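Local coordinates for platelet aggregation factor Sm-hPAF (Streptococcus mitis, PDB 4GWI), which binds fucosylated Lewis glycans through this F-type lectin domain of lectinolysin, a toxin that probably forms pores in cholesterol-containing host membranes, at residues R31-S39 and L136-F144. The protein carries 2 engineered substitutions. Sequence-based numbering, arbitrary orientation.
With CA (calcium ion), chain F.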
loop_
_atom_site.group_PDB
_atom_site.type_symbol
_atom_site.label_atom_id
_atom_site.label_comp_id
_atom_site.label_asym_id
_atom_site.label_seq_id
_atom_site.Cartn_x
_atom_site.Cartn_y
_atom_site.Cartn_z
ATOM N N ARG A 31 -1.793 8.369 6.548
ATOM C CA ARG A 31 -1.052 7.605 7.614
ATOM C C ARG A 31 -0.175 6.517 7.085
ATOM O O ARG A 31 0.737 5.994 7.775
ATOM C CB ARG A 31 -2.068 7.025 8.584
ATOM C CG ARG A 31 -2.736 8.127 9.403
ATOM C CD ARG A 31 -3.832 7.466 10.249
ATOM N NE ARG A 31 -4.446 8.562 11.078
ATOM C CZ ARG A 31 -5.273 8.265 12.100
ATOM N NH1 ARG A 31 -5.744 9.293 12.890
ATOM N NH2 ARG A 31 -5.663 6.998 12.361
ATOM N N ALA A 32 -0.379 6.050 5.822
ATOM C CA ALA A 32 0.487 4.995 5.304
ATOM C C ALA A 32 1.745 5.548 4.620
ATOM O O ALA A 32 2.580 4.760 4.216
ATOM C CB ALA A 32 -0.335 4.099 4.250
ATOM N N VAL A 33 1.838 6.884 4.568
ATOM C CA VAL A 33 3.093 7.479 4.032
ATOM C C VAL A 33 3.663 8.546 4.994
ATOM O O VAL A 33 4.400 9.465 4.599
ATOM C CB VAL A 33 2.903 8.065 2.579
ATOM C CG1 VAL A 33 2.668 6.862 1.623
ATOM C CG2 VAL A 33 1.780 9.108 2.571
ATOM N N ASP A 34 3.412 8.309 6.286
ATOM C CA ASP A 34 3.870 9.306 7.257
ATOM C C ASP A 34 5.214 8.934 7.859
ATOM O O ASP A 34 5.627 9.677 8.824
ATOM C CB ASP A 34 2.793 9.497 8.375
ATOM C CG ASP A 34 2.593 8.247 9.217
ATOM O OD1 ASP A 34 3.149 7.192 9.001
ATOM O OD2 ASP A 34 1.791 8.394 10.211
ATOM N N GLY A 35 5.899 7.895 7.406
ATOM C CA GLY A 35 7.230 7.578 7.905
ATOM C C GLY A 35 7.181 6.888 9.212
ATOM O O GLY A 35 8.247 6.811 9.917
ATOM N N ASN A 36 6.069 6.228 9.565
ATOM C CA ASN A 36 5.945 5.505 10.830
ATOM C C ASN A 36 5.290 4.184 10.585
ATOM O O ASN A 36 4.054 4.155 10.189
ATOM C CB ASN A 36 5.071 6.388 11.750
ATOM C CG ASN A 36 4.974 5.793 13.161
ATOM O OD1 ASN A 36 5.354 4.655 13.401
ATOM N ND2 ASN A 36 4.368 6.618 14.073
ATOM N N VAL A 37 5.999 3.076 10.739
ATOM C CA VAL A 37 5.444 1.737 10.499
ATOM C C VAL A 37 4.675 1.114 11.684
ATOM O O VAL A 37 4.255 -0.024 11.611
ATOM C CB VAL A 37 6.502 0.739 10.001
ATOM C CG1 VAL A 37 7.185 1.310 8.751
ATOM C CG2 VAL A 37 7.579 0.460 11.149
ATOM N N ASP A 38 4.579 1.886 12.790
ATOM C CA ASP A 38 3.828 1.364 13.975
ATOM C C ASP A 38 2.470 0.835 13.585
ATOM O O ASP A 38 1.668 1.588 13.019
ATOM C CB ASP A 38 3.696 2.512 15.017
ATOM C CG ASP A 38 3.206 2.014 16.355
ATOM O OD1 ASP A 38 3.579 2.690 17.376
ATOM O OD2 ASP A 38 2.445 1.054 16.450
ATOM N N SER A 39 2.254 -0.462 13.850
ATOM C CA SER A 39 1.075 -1.118 13.357
ATOM C C SER A 39 -0.149 -1.142 14.259
ATOM O O SER A 39 -1.188 -1.741 13.944
ATOM C CB SER A 39 1.463 -2.518 12.913
ATOM O OG SER A 39 1.769 -3.285 14.098
ATOM N N LEU A 136 -9.864 -1.666 4.213
ATOM C CA LEU A 136 -8.397 -1.744 3.967
ATOM C C LEU A 136 -7.724 -0.828 5.037
ATOM O O LEU A 136 -8.002 0.361 5.113
ATOM C CB LEU A 136 -8.107 -1.289 2.527
ATOM C CG LEU A 136 -6.584 -1.159 2.202
ATOM C CD1 LEU A 136 -5.862 -2.505 2.378
ATOM C CD2 LEU A 136 -6.538 -0.628 0.726
ATOM N N SER A 137 -6.778 -1.461 5.743
ATOM C CA SER A 137 -5.913 -0.764 6.729
ATOM C C SER A 137 -4.458 -1.084 6.472
ATOM O O SER A 137 -4.104 -2.250 6.504
ATOM C CB SER A 137 -6.279 -1.195 8.169
ATOM O OG SER A 137 -7.580 -0.657 8.517
ATOM N N LEU A 138 -3.656 -0.052 6.288
ATOM C CA LEU A 138 -2.217 -0.271 6.094
ATOM C C LEU A 138 -1.460 0.594 7.105
ATOM O O LEU A 138 -1.795 1.813 7.280
ATOM C CB LEU A 138 -1.840 0.231 4.666
ATOM C CG LEU A 138 -2.497 -0.644 3.618
ATOM C CD1 LEU A 138 -2.550 0.174 2.283
ATOM C CD2 LEU A 138 -1.636 -1.889 3.400
ATOM N N ALA A 139 -0.460 -0.011 7.788
ATOM C CA ALA A 139 0.307 0.874 8.655
ATOM C C ALA A 139 1.303 1.739 7.892
ATOM O O ALA A 139 1.655 2.798 8.274
ATOM C CB ALA A 139 1.116 -0.069 9.602
ATOM N N GLU A 140 1.790 1.221 6.743
ATOM C CA GLU A 140 2.746 2.025 5.924
ATOM C C GLU A 140 2.886 1.289 4.579
ATOM O O GLU A 140 2.776 0.062 4.519
ATOM C CB GLU A 140 4.154 2.025 6.639
ATOM C CG GLU A 140 5.044 3.155 6.060
ATOM C CD GLU A 140 4.724 4.582 6.543
ATOM O OE1 GLU A 140 3.745 4.872 7.263
ATOM O OE2 GLU A 140 5.448 5.503 6.082
ATOM N N VAL A 141 3.093 2.130 3.540
ATOM C CA VAL A 141 3.535 1.552 2.239
ATOM C C VAL A 141 4.789 2.344 1.862
ATOM O O VAL A 141 4.799 3.604 1.850
ATOM C CB VAL A 141 2.424 1.853 1.195
ATOM C CG1 VAL A 141 2.937 1.390 -0.188
ATOM C CG2 VAL A 141 1.151 1.061 1.522
ATOM N N GLU A 142 5.844 1.587 1.628
ATOM C CA GLU A 142 7.146 2.229 1.243
ATOM C C GLU A 142 7.463 1.802 -0.184
ATOM O O GLU A 142 7.099 0.672 -0.598
ATOM C CB GLU A 142 8.282 1.704 2.161
ATOM C CG GLU A 142 8.029 2.206 3.606
ATOM C CD GLU A 142 9.073 1.618 4.555
ATOM O OE1 GLU A 142 9.775 0.614 4.257
ATOM O OE2 GLU A 142 9.139 2.209 5.694
ATOM N N VAL A 143 8.054 2.722 -0.935
ATOM C CA VAL A 143 8.300 2.388 -2.397
ATOM C C VAL A 143 9.758 2.763 -2.706
ATOM O O VAL A 143 10.225 3.828 -2.258
ATOM C CB VAL A 143 7.398 3.272 -3.254
ATOM C CG1 VAL A 143 7.704 3.032 -4.773
ATOM C CG2 VAL A 143 5.900 2.962 -2.956
ATOM N N PHE A 144 10.453 1.885 -3.446
ATOM C CA PHE A 144 11.897 2.100 -3.695
ATOM C C PHE A 144 12.188 1.999 -5.185
ATOM O O PHE A 144 11.591 1.110 -5.826
ATOM C CB PHE A 144 12.684 1.047 -2.976
ATOM C CG PHE A 144 12.406 1.056 -1.462
ATOM C CD1 PHE A 144 13.100 1.954 -0.594
ATOM C CD2 PHE A 144 11.399 0.221 -0.948
ATOM C CE1 PHE A 144 12.764 1.947 0.795
ATOM C CE2 PHE A 144 11.088 0.194 0.454
ATOM C CZ PHE A 144 11.746 1.113 1.269
HETATM CA CA CA F . 2.176 4.916 9.119
#
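Asp-34 and Glu-140 meet at a calcium ion, each giving one carboxylate oxygen: Asp-34 OD1 lies 2.5 Å and Glu-140 OE1 2.4 Å from the metal. Their carboxylate planes are nearly coplanar, 27° apart, and OD1 of Asp-34 stands 3.0 Å from OE1 of Glu-140, a closeness of two acceptors explained by the shared cation. Backbone carbonyls of Arg-31, Asn-36 and Ala-139 add three ligands, and Ser-45 completes the seven with its O and OG. Glu-140 reaches the ion by a bend at chi2 (77°), which carries its carboxylate across the Ala-32 carbonyl into the turn of 31-39. There its second oxygen is used as well: Gly-35 N donates to Glu-140 OE2 at 2.8 Å, on the syn side and 26° out of the carboxylate plane. Next to it Val-141 N donates to Ala-32 O at 2.8 Å, which ties the 3-10 segment to strand 138-145. Ala-139 and Glu-140 form a classic beta bulge opposite Tyr-73, which probably helps consecutive residues offer a carbonyl and a carboxylate to the same ion. Farther out, an Asx turn shapes the loop, Asp-38 N donating to Asn-36 OD1 at 2.9 Å, while Val-37 CG1 packs on Glu-140 CB at 3.8 Å. Ala-32 CB is buried against Leu-138 CB and Val-141 CG2, and also touches Trp-57. Two carboxylates and five neutral oxygens suit calcium; the ion's charge probably keeps both acids ionised, and its ligands from both segments join loop 31-39 to strand 138-145 in this F-type lectin domain.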